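Local coordinates for sensor protein (Rhodopseudomonas palustris, PDB 2OOL), which senses light through a biliverdin chromophore held by this chromophore-binding portion and, in the full-length bacteriophytochrome, probably signals as a sensor histidine kinase, at residues A[178-183]-A[202-207]; A[233-238]-A[301-306]; A[135-140]-A[307-312]. All blocks are in the same frame, centred on the assembly; numbering follows the deposited sequence.

From the N terminus, residues 135-140 come first, in the loop that leaves the PAS-fold sheet at strand 128-134 and leads to helix 142-157. They pair with residues 307-312 at the start of helix 308-332, so interaction 3 closes a long loop that encloses both other contacts. Within it, interaction 1 opens at 178-183 and closes at 202-207, at one side of the GAF sheet. Interaction 2 follows in series, joining the loop after strand 230-233 to the one between strand 291-300 and helix 308-332. Asp180 OD2 reaches Leu301 N between interactions 1 and 2, and Val306 O meets Arg311 NH1 between 2 and 3, whereas interactions 1 and 3 do not touch. None of the loops cross.

Interaction 1: residues A[178-183]-A[202-207]; sequences GFDRIK and SGIPSL. With LBV (3-[2-[(Z)-[3-(2-carboxyethyl)-5-[(Z)-(4-ethenyl-3-methyl-5-oxidanylidene-pyrrol-2-ylidene)methyl]-4-methyl-pyrrol-1-ium -2-ylidene]methyl]-5-[(Z)-[(3E)-3-ethylidene-4-methyl-5-oxidanylidene-pyrrolidin-2-ylidene]methyl]-4-methyl-1H-pyrrol-3- yl]propanoic acid), chain C.
Arg181 reaches from the start of strand 181-187 of the GAF-domain sheet to the loop carrying Ile204, Pro205 and Leu207, a segment that follows strand 193-200 in the same antiparallel sheet. The two short segments run in nearly the same direction where they touch, and the arginine spans the gap between them. Arg181 CB packs against Ile204 CG2 at 4.0 Å. With CG anti to the backbone N (chi1 -174°), the chain heads outward; CD passes beside the carbonyl oxygen of Pro205, and the bend at chi3 turns the guanidinium so that one edge meets that oxygen. Arg181 NH2 donates to Pro205 O at 2.9 Å in a fairly straight bond (163° at the hydrogen). The oxygen lies in the guanidinium plane, but the nitrogen sits 40° above the carbonyl plane. Leu207 CD1 lies over the centre of one face of the Arg181 guanidinium, 3.5 Å above its plane, so a methyl over the face and a carbonyl oxygen at the edge together define how the flat group is turned. NH1 has a further partner outside the two segments, His299 ND1.

Asp180 and Arg181 both face His299 on strand 291-300, forming a classic beta bulge. Asp180 CB meets Ile204 CG1 at 3.9 Å, the two side chains crossing at about a right angle, while its OD2 accepts from Leu301 N.

Leu207 also borders the bilin pocket, as does Lys183. The lysine chain is bent at chi3 and chi4; Lys183 CD touches Leu207 CD1 at 3.9 Å, and Lys183 CE approaches LBV O_D at 3.7 Å.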
loop_
_atom_site.group_PDB
_atom_site.type_symbol
_atom_site.label_atom_id
_atom_site.label_comp_id
_atom_site.label_asym_id
_atom_site.label_seq_id
_atom_site.Cartn_x
_atom_site.Cartn_y
_atom_site.Cartn_z
ATOM N N GLY A 178 -7.182 8.633 10.557
ATOM C CA GLY A 178 -8.237 8.934 11.504
ATOM C C GLY A 178 -8.276 10.351 12.044
ATOM O O GLY A 178 -9.026 10.631 12.967
ATOM N N PHE A 179 -7.480 11.259 11.490
ATOM C CA PHE A 179 -7.410 12.621 12.030
ATOM C C PHE A 179 -8.710 13.333 11.631
ATOM O O PHE A 179 -9.309 13.044 10.592
ATOM C CB PHE A 179 -6.167 13.379 11.527
ATOM C CG PHE A 179 -4.948 13.288 12.439
ATOM C CD1 PHE A 179 -4.547 12.078 13.026
ATOM C CD2 PHE A 179 -4.185 14.409 12.673
ATOM C CE1 PHE A 179 -3.425 12.017 13.816
ATOM C CE2 PHE A 179 -3.048 14.368 13.454
ATOM C CZ PHE A 179 -2.663 13.166 14.036
ATOM N N ASP A 180 -9.154 14.245 12.485
ATOM C CA ASP A 180 -10.375 15.038 12.273
ATOM C C ASP A 180 -10.471 15.882 10.985
ATOM O O ASP A 180 -11.549 16.087 10.457
ATOM C CB ASP A 180 -10.532 15.962 13.497
ATOM C CG ASP A 180 -10.984 15.203 14.742
ATOM O OD1 ASP A 180 -11.683 14.197 14.544
ATOM O OD2 ASP A 180 -10.655 15.577 15.891
ATOM N N ARG A 181 -9.354 16.399 10.495
ATOM C CA ARG A 181 -9.347 17.387 9.407
ATOM C C ARG A 181 -8.043 17.354 8.643
ATOM O O ARG A 181 -6.979 17.525 9.221
ATOM C CB ARG A 181 -9.534 18.799 9.975
ATOM C CG ARG A 181 -9.697 19.900 8.908
ATOM C CD ARG A 181 -9.982 21.251 9.545
ATOM N NE ARG A 181 -8.894 21.723 10.401
ATOM C CZ ARG A 181 -9.038 22.624 11.366
ATOM N NH1 ARG A 181 -7.997 23.000 12.048
ATOM N NH2 ARG A 181 -10.200 23.157 11.646
ATOM N N ILE A 182 -8.128 17.090 7.347
ATOM C CA ILE A 182 -6.976 17.081 6.472
ATOM C C ILE A 182 -7.144 18.203 5.455
ATOM O O ILE A 182 -8.184 18.301 4.803
ATOM C CB ILE A 182 -6.855 15.737 5.729
ATOM C CG1 ILE A 182 -6.964 14.538 6.689
ATOM C CG2 ILE A 182 -5.588 15.669 4.868
ATOM C CD1 ILE A 182 -6.065 14.524 7.872
ATOM N N LYS A 183 -6.099 19.030 5.306
ATOM C CA LYS A 183 -6.114 20.204 4.408
ATOM C C LYS A 183 -4.971 20.112 3.419
ATOM O O LYS A 183 -3.911 19.702 3.771
ATOM C CB LYS A 183 -5.959 21.493 5.216
ATOM C CG LYS A 183 -7.186 21.786 6.167
ATOM C CD LYS A 183 -6.795 22.618 7.403
ATOM C CE LYS A 183 -5.795 21.895 8.294
ATOM N NZ LYS A 183 -6.354 21.002 9.312
ATOM N N SER A 202 -17.532 14.955 10.705
ATOM C CA SER A 202 -18.666 15.763 11.163
ATOM C C SER A 202 -18.341 16.522 12.448
ATOM O O SER A 202 -17.657 15.994 13.341
ATOM C CB SER A 202 -19.863 14.837 11.438
ATOM O OG SER A 202 -19.377 13.736 12.225
ATOM N N GLY A 203 -18.852 17.750 12.547
ATOM C CA GLY A 203 -18.674 18.576 13.750
ATOM C C GLY A 203 -17.546 19.571 13.595
ATOM O O GLY A 203 -17.696 20.759 13.913
ATOM N N ILE A 204 -16.459 19.082 13.019
ATOM C CA ILE A 204 -15.218 19.813 12.839
ATOM C C ILE A 204 -15.373 21.060 11.974
ATOM O O ILE A 204 -15.892 20.981 10.886
ATOM C CB ILE A 204 -14.127 18.870 12.201
ATOM C CG1 ILE A 204 -14.048 17.550 12.968
ATOM C CG2 ILE A 204 -12.761 19.531 12.158
ATOM C CD1 ILE A 204 -13.983 17.729 14.474
ATOM N N PRO A 205 -14.869 22.207 12.447
ATOM C CA PRO A 205 -14.894 23.407 11.621
ATOM C C PRO A 205 -13.956 23.337 10.402
ATOM O O PRO A 205 -12.864 22.729 10.470
ATOM C CB PRO A 205 -14.405 24.515 12.572
ATOM C CG PRO A 205 -14.114 23.891 13.876
ATOM C CD PRO A 205 -14.201 22.425 13.744
ATOM N N SER A 206 -14.373 24.015 9.341
ATOM C CA SER A 206 -13.702 24.091 8.045
ATOM C C SER A 206 -12.801 25.321 7.945
ATOM O O SER A 206 -13.173 26.411 8.422
ATOM C CB SER A 206 -14.757 24.214 6.945
ATOM O OG SER A 206 -14.166 24.279 5.666
ATOM N N LEU A 207 -11.612 25.136 7.354
ATOM C CA LEU A 207 -10.735 26.249 6.956
ATOM C C LEU A 207 -10.579 26.339 5.427
ATOM O O LEU A 207 -9.655 26.968 4.928
ATOM C CB LEU A 207 -9.363 26.078 7.595
ATOM C CG LEU A 207 -9.332 26.016 9.121
ATOM C CD1 LEU A 207 -7.976 25.612 9.620
ATOM C CD2 LEU A 207 -9.756 27.346 9.710
HETATM C C1A LBV C . 3.504 31.577 13.744
HETATM C C1B LBV C . 6.534 28.364 13.250
HETATM O O1B LBV C . 9.917 23.100 14.909
HETATM C C1C LBV C . 4.202 25.122 11.093
HETATM O O1C LBV C . 2.340 20.281 10.717
HETATM C C1D LBV C . -0.215 25.929 9.583
HETATM C C2A LBV C . 4.398 32.747 14.075
HETATM C C2B LBV C . 7.675 27.559 13.378
HETATM O O2B LBV C . 9.187 22.188 13.043
HETATM C C2C LBV C . 3.724 23.954 10.462
HETATM O O2C LBV C . 1.884 21.444 12.543
HETATM C C2D LBV C . -1.089 26.741 8.831
HETATM C C3A LBV C . 5.744 32.002 14.024
HETATM C C3B LBV C . 7.385 26.306 12.845
HETATM C C3C LBV C . 2.481 24.267 9.937
HETATM C C3D LBV C . -2.231 25.996 8.635
HETATM C C4A LBV C . 5.521 30.636 13.697
HETATM C C4B LBV C . 6.053 26.367 12.338
HETATM C C4C LBV C . 2.186 25.600 10.273
HETATM C C4D LBV C . -2.032 24.764 9.273
HETATM C CAA LBV C . 7.023 32.561 14.246
HETATM C CAB LBV C . 8.345 25.107 12.814
HETATM C CAC LBV C . 4.349 22.547 10.312
HETATM C CAD LBV C . -3.345 26.443 7.965
HETATM C CBA LBV C . 7.395 34.054 14.535
HETATM C CBB LBV C . 8.027 24.088 13.890
HETATM C CBC LBV C . 4.075 21.681 11.582
HETATM C CBD LBV C . -4.479 25.664 7.765
HETATM C CGB LBV C . 9.146 23.030 13.944
HETATM C CGC LBV C . 2.636 21.071 11.626
HETATM C CHB LBV C . 6.582 29.715 13.621
HETATM C CHC LBV C . 5.457 25.217 11.734
HETATM C CHD LBV C . 1.054 26.353 9.955
HETATM C CMA LBV C . 4.067 33.230 15.496
HETATM C CMB LBV C . 9.014 27.969 14.031
HETATM C CMC LBV C . 1.647 23.240 9.140
HETATM C CMD LBV C . -0.868 28.171 8.289
HETATM N N_A LBV C . 4.206 30.442 13.543
HETATM O O_A LBV C . 2.281 31.642 13.660
HETATM N N_B LBV C . 5.623 27.611 12.611
HETATM N N_C LBV C . 3.239 26.049 10.960
HETATM N N_D LBV C . -0.824 24.784 9.834
HETATM O O_D LBV C . -2.810 23.797 9.343
#

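Interaction 2: residues A[233-238]-A[301-306]; sequences IPDIGY and LTPRFV
Pro234 O accepts a hydrogen bond from Arg304 N at 2.7 Å, with 147° at the hydrogen and the donor tilted 16° from the carbonyl plane. A CA-H...O contact runs the other way, from Pro234 CA to Arg304 O at 3.4 Å, so the two backbones meet through both their polar groups and an alpha carbon. Either side of this pair, rings and side chains add packing. Pro234 CG comes to Phe305 CD2 at 3.8 Å, lying in the plane of the aromatic ring and therefore at its edge, and the two side chains run side by side, pointing the same way. Asp235 and Pro303 are aligned similarly: Pro303 CG is 3.5 Å from Asp235 OD1, and its CB packs against Asp235 CB.

These contacts join two connections of the GAF domain, the loop after edge strand 230-233 and the loop between strand 291-300 and helix 308-332. The first is shaped by a type I beta turn from Asp235 to Tyr238 and by an Asx turn, in which Asp235 OD1 accepts from Gly237 N at 3.0 Å, met from above the carboxylate plane. Asp235 CG stands anti to its own amide nitrogen (chi1 -172°), which lays the carboxylate between the turn and Pro303. With an alanine at Asp235, Gly237 N would probably lose its side-chain acceptor, and Pro303 CG the carboxylate it packs against.

Further out, Pro234 packs on Gln40 and His42, and the His42 ring meets that of Phe305. Arg304 NE donates to Thr177 O, at the end of helix 162-177.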
loop_
_atom_site.group_PDB
_atom_site.type_symbol
_atom_site.label_atom_id
_atom_site.label_comp_id
_atom_site.label_asym_id
_atom_site.label_seq_id
_atom_site.Cartn_x
_atom_site.Cartn_y
_atom_site.Cartn_z
ATOM N N ILE A 233 3.364 15.761 15.464
ATOM C CA ILE A 233 3.315 16.242 16.827
ATOM C C ILE A 233 2.062 15.610 17.413
ATOM O O ILE A 233 1.017 16.183 17.347
ATOM C CB ILE A 233 3.222 17.827 16.918
ATOM C CG1 ILE A 233 4.263 18.517 15.996
ATOM C CG2 ILE A 233 3.350 18.322 18.413
ATOM C CD1 ILE A 233 3.914 19.967 15.600
ATOM N N PRO A 234 2.174 14.398 17.989
ATOM C CA PRO A 234 0.963 13.716 18.488
ATOM C C PRO A 234 0.224 14.381 19.635
ATOM O O PRO A 234 -0.988 14.165 19.759
ATOM C CB PRO A 234 1.457 12.361 18.957
ATOM C CG PRO A 234 2.889 12.244 18.549
ATOM C CD PRO A 234 3.400 13.610 18.181
ATOM N N ASP A 235 0.951 15.114 20.476
ATOM C CA ASP A 235 0.425 15.836 21.607
ATOM C C ASP A 235 1.146 17.153 21.718
ATOM O O ASP A 235 2.337 17.150 22.041
ATOM C CB ASP A 235 0.632 15.068 22.913
ATOM C CG ASP A 235 -0.107 15.727 24.121
ATOM O OD1 ASP A 235 -0.682 16.850 24.026
ATOM O OD2 ASP A 235 -0.128 15.084 25.187
ATOM N N ILE A 236 0.439 18.260 21.410
ATOM C CA ILE A 236 1.033 19.599 21.397
ATOM C C ILE A 236 1.363 20.072 22.805
ATOM O O ILE A 236 2.032 21.086 22.973
ATOM C CB ILE A 236 0.156 20.713 20.661
ATOM C CG1 ILE A 236 -1.142 21.013 21.452
ATOM C CG2 ILE A 236 -0.104 20.323 19.160
ATOM C CD1 ILE A 236 -2.062 22.193 20.953
ATOM N N GLY A 237 0.891 19.369 23.824
ATOM C CA GLY A 237 1.139 19.770 25.228
ATOM C C GLY A 237 2.308 19.054 25.867
ATOM O O GLY A 237 2.580 19.236 27.062
ATOM N N TYR A 238 3.053 18.287 25.073
ATOM C CA TYR A 238 4.142 17.506 25.588
ATOM C C TYR A 238 5.149 18.356 26.369
ATOM O O TYR A 238 5.306 19.547 26.140
ATOM C CB TYR A 238 4.845 16.772 24.436
ATOM C CG TYR A 238 5.793 17.626 23.586
ATOM C CD1 TYR A 238 5.327 18.390 22.522
ATOM C CD2 TYR A 238 7.133 17.691 23.881
ATOM C CE1 TYR A 238 6.195 19.151 21.725
ATOM C CE2 TYR A 238 8.004 18.452 23.101
ATOM C CZ TYR A 238 7.531 19.174 22.028
ATOM O OH TYR A 238 8.412 19.936 21.300
ATOM N N LEU A 301 -8.427 17.098 17.205
ATOM C CA LEU A 301 -8.806 17.830 18.399
ATOM C C LEU A 301 -8.025 17.378 19.605
ATOM O O LEU A 301 -7.576 18.207 20.409
ATOM C CB LEU A 301 -10.296 17.632 18.684
ATOM C CG LEU A 301 -10.895 18.443 19.859
ATOM C CD1 LEU A 301 -11.185 19.907 19.453
ATOM C CD2 LEU A 301 -12.153 17.771 20.408
ATOM N N THR A 302 -7.857 16.063 19.744
ATOM C CA THR A 302 -7.263 15.491 20.960
ATOM C C THR A 302 -5.930 14.842 20.557
ATOM O O THR A 302 -5.742 14.502 19.394
ATOM C CB THR A 302 -8.260 14.442 21.580
ATOM O OG1 THR A 302 -8.496 13.440 20.601
ATOM C CG2 THR A 302 -9.662 15.073 21.910
ATOM N N PRO A 303 -4.988 14.681 21.496
ATOM C CA PRO A 303 -3.725 14.012 21.144
ATOM C C PRO A 303 -3.858 12.682 20.383
ATOM O O PRO A 303 -4.657 11.870 20.732
ATOM C CB PRO A 303 -3.081 13.786 22.504
ATOM C CG PRO A 303 -3.564 14.938 23.325
ATOM C CD PRO A 303 -4.968 15.165 22.884
ATOM N N ARG A 304 -3.016 12.424 19.393
ATOM C CA ARG A 304 -3.116 11.191 18.634
ATOM C C ARG A 304 -1.873 10.847 17.814
ATOM O O ARG A 304 -1.360 11.716 17.071
ATOM C CB ARG A 304 -4.269 11.314 17.690
ATOM C CG ARG A 304 -4.501 10.085 16.837
ATOM C CD ARG A 304 -5.857 10.196 16.113
ATOM N NE ARG A 304 -6.032 9.035 15.244
ATOM C CZ ARG A 304 -6.959 8.107 15.403
ATOM N NH1 ARG A 304 -7.866 8.225 16.351
ATOM N NH2 ARG A 304 -7.018 7.080 14.561
ATOM N N PHE A 305 -1.472 9.572 17.862
ATOM C CA PHE A 305 -0.258 9.110 17.200
ATOM C C PHE A 305 -0.592 8.365 15.933
ATOM O O PHE A 305 -1.607 7.694 15.845
ATOM C CB PHE A 305 0.546 8.193 18.124
ATOM C CG PHE A 305 1.880 7.738 17.546
ATOM C CD1 PHE A 305 2.089 6.404 17.199
ATOM C CD2 PHE A 305 2.910 8.646 17.341
ATOM C CE1 PHE A 305 3.291 5.979 16.682
ATOM C CE2 PHE A 305 4.124 8.243 16.811
ATOM C CZ PHE A 305 4.321 6.877 16.479
ATOM N N VAL A 306 0.278 8.495 14.952
ATOM C CA VAL A 306 0.160 7.801 13.694
ATOM C C VAL A 306 1.467 7.038 13.484
ATOM O O VAL A 306 2.569 7.624 13.604
ATOM C CB VAL A 306 -0.108 8.821 12.499
ATOM C CG1 VAL A 306 -0.260 8.093 11.163
ATOM C CG2 VAL A 306 -1.346 9.634 12.772
#

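Interaction 3: residues A[135-140]-A[307-312]; sequences PRDESR and SYEVRQ
Ser307 OG donates to Asp137 OD1 at 2.5 Å, a short bond that engages the anti lone pair of the carboxylate oxygen. The serine is the N-cap of helix 308-332, and its chi1 of 77° places OG between the backbone N and the carbonyl carbon. From there Ser307 OG can give its proton to the aspartate while accepting, weakly, from Val310 N at 3.3 Å. Asp137 brings its carboxylate to this site by holding CG anti to the backbone N (chi1 -174°). Asp137 OD1 also lies 3.7 Å from Val310 CG2, and OD2 accepts a weak bond from Ser139 N within its own loop.

Glu309, in the first turn, bends at chi2 (94°) and folds its carboxylate back toward Asp137, where Glu309 OE1 approaches Asp137 CB at 3.3 Å. A water completes the link, accepting from Asp137 N and donating to Glu309 OE2. The contact thus ties the loop between strand 128-134 and helix 142-157 to helix 308-332, the last helix of the chain. Arg150 of the second subunit packs against both Asp137 and Glu309.

Two acidic groups stand close here, Asp137 OD1 and Glu309 OE1 being 4.2 Å apart. Their mutual repulsion would probably raise the proton affinity of one or both, while the helix N terminus is likely to offset it in part.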
loop_
_atom_site.group_PDB
_atom_site.type_symbol
_atom_site.label_atom_id
_atom_site.label_comp_id
_atom_site.label_asym_id
_atom_site.label_seq_id
_atom_site.Cartn_x
_atom_site.Cartn_y
_atom_site.Cartn_z
ATOM N N PRO A 135 6.302 3.889 19.202
ATOM C CA PRO A 135 5.345 2.798 19.300
ATOM C C PRO A 135 5.113 2.122 17.956
ATOM O O PRO A 135 5.231 2.753 16.901
ATOM C CB PRO A 135 4.052 3.474 19.773
ATOM C CG PRO A 135 4.421 4.860 20.173
ATOM C CD PRO A 135 5.698 5.202 19.475
ATOM N N ARG A 136 4.776 0.850 17.987
ATOM C CA ARG A 136 4.604 0.091 16.770
ATOM C C ARG A 136 3.253 0.317 16.087
ATOM O O ARG A 136 2.292 0.763 16.702
ATOM C CB ARG A 136 4.742 -1.405 17.063
ATOM C CG ARG A 136 6.065 -1.787 17.707
ATOM C CD ARG A 136 6.393 -3.262 17.539
ATOM N NE ARG A 136 6.421 -3.636 16.130
ATOM C CZ ARG A 136 6.564 -4.885 15.679
ATOM N NH1 ARG A 136 6.754 -5.912 16.529
ATOM N NH2 ARG A 136 6.567 -5.119 14.366
ATOM N N ASP A 137 3.201 -0.063 14.821
ATOM C CA ASP A 137 1.977 -0.044 14.075
ATOM C C ASP A 137 0.985 -1.040 14.674
ATOM O O ASP A 137 1.344 -2.191 14.956
ATOM C CB ASP A 137 2.239 -0.385 12.612
ATOM C CG ASP A 137 0.996 -0.231 11.756
ATOM O OD1 ASP A 137 0.662 0.911 11.356
ATOM O OD2 ASP A 137 0.355 -1.263 11.492
ATOM N N GLU A 138 -0.254 -0.588 14.862
ATOM C CA GLU A 138 -1.291 -1.396 15.557
ATOM C C GLU A 138 -2.473 -1.875 14.710
ATOM O O GLU A 138 -3.505 -2.225 15.274
ATOM C CB GLU A 138 -1.877 -0.586 16.739
ATOM C CG GLU A 138 -1.234 -0.837 18.119
ATOM C CD GLU A 138 -1.899 0.023 19.226
ATOM O OE1 GLU A 138 -2.972 -0.397 19.757
ATOM O OE2 GLU A 138 -1.341 1.114 19.549
ATOM N N SER A 139 -2.396 -1.921 13.389
ATOM C CA SER A 139 -3.680 -2.183 12.663
ATOM C C SER A 139 -4.113 -3.653 12.588
ATOM O O SER A 139 -3.341 -4.566 12.296
ATOM C CB SER A 139 -3.731 -1.541 11.267
ATOM O OG SER A 139 -5.017 -1.771 10.668
ATOM N N ARG A 140 -5.399 -3.870 12.813
ATOM C CA ARG A 140 -5.972 -5.172 12.559
ATOM C C ARG A 140 -6.488 -5.238 11.099
ATOM O O ARG A 140 -7.199 -6.197 10.754
ATOM C CB ARG A 140 -7.108 -5.481 13.559
ATOM C CG ARG A 140 -6.891 -4.992 15.029
ATOM C CD ARG A 140 -8.187 -5.262 15.864
ATOM N NE ARG A 140 -8.247 -4.601 17.188
ATOM C CZ ARG A 140 -9.301 -4.672 18.013
ATOM N NH1 ARG A 140 -10.378 -5.364 17.652
ATOM N NH2 ARG A 140 -9.289 -4.052 19.195
ATOM N N SER A 307 1.379 5.728 13.249
ATOM C CA SER A 307 2.615 4.881 13.204
ATOM C C SER A 307 3.529 5.222 12.035
ATOM O O SER A 307 3.111 5.832 11.082
ATOM C CB SER A 307 2.268 3.398 13.115
ATOM O OG SER A 307 1.877 3.066 11.786
ATOM N N TYR A 308 4.790 4.810 12.080
ATOM C CA TYR A 308 5.712 5.166 11.032
ATOM C C TYR A 308 5.214 4.714 9.648
ATOM O O TYR A 308 5.366 5.444 8.646
ATOM C CB TYR A 308 7.044 4.524 11.297
ATOM C CG TYR A 308 8.173 5.065 10.477
ATOM C CD1 TYR A 308 8.794 6.246 10.833
ATOM C CD2 TYR A 308 8.631 4.388 9.371
ATOM C CE1 TYR A 308 9.857 6.734 10.098
ATOM C CE2 TYR A 308 9.696 4.865 8.634
ATOM C CZ TYR A 308 10.289 6.038 8.992
ATOM O OH TYR A 308 11.359 6.528 8.264
ATOM N N GLU A 309 4.673 3.490 9.593
ATOM C CA GLU A 309 4.240 2.888 8.357
ATOM C C GLU A 309 3.022 3.639 7.776
ATOM O O GLU A 309 2.934 3.795 6.562
ATOM C CB GLU A 309 3.873 1.390 8.549
ATOM C CG GLU A 309 5.033 0.450 8.961
ATOM C CD GLU A 309 5.138 0.238 10.473
ATOM O OE1 GLU A 309 4.829 1.188 11.240
ATOM O OE2 GLU A 309 5.518 -0.891 10.892
ATOM N N VAL A 310 2.115 4.117 8.629
ATOM C CA VAL A 310 1.023 4.953 8.158
ATOM C C VAL A 310 1.519 6.286 7.586
ATOM O O VAL A 310 0.989 6.762 6.567
ATOM C CB VAL A 310 -0.078 5.148 9.202
ATOM C CG1 VAL A 310 -1.144 6.159 8.686
ATOM C CG2 VAL A 310 -0.770 3.781 9.499
ATOM N N ARG A 311 2.550 6.857 8.202
ATOM C CA ARG A 311 3.195 8.074 7.713
ATOM C C ARG A 311 3.878 7.836 6.395
ATOM O O ARG A 311 3.792 8.700 5.517
ATOM C CB ARG A 311 4.137 8.705 8.777
ATOM C CG ARG A 311 3.357 9.000 10.078
ATOM C CD ARG A 311 3.953 9.949 11.099
ATOM N NE ARG A 311 5.375 9.841 11.379
ATOM C CZ ARG A 311 5.925 9.030 12.294
ATOM N NH1 ARG A 311 5.196 8.148 12.983
ATOM N NH2 ARG A 311 7.222 9.074 12.503
ATOM N N GLN A 312 4.516 6.677 6.202
ATOM C CA GLN A 312 5.102 6.343 4.913
ATOM C C GLN A 312 4.013 6.229 3.810
ATOM O O GLN A 312 4.298 6.491 2.625
ATOM C CB GLN A 312 5.883 5.044 4.951
ATOM C CG GLN A 312 7.176 5.061 5.761
ATOM C CD GLN A 312 7.848 3.696 5.755
ATOM O OE1 GLN A 312 7.261 2.674 6.192
ATOM N NE2 GLN A 312 9.054 3.657 5.228
HETATM O O HOH W 1 5.203 -1.534 13.513
#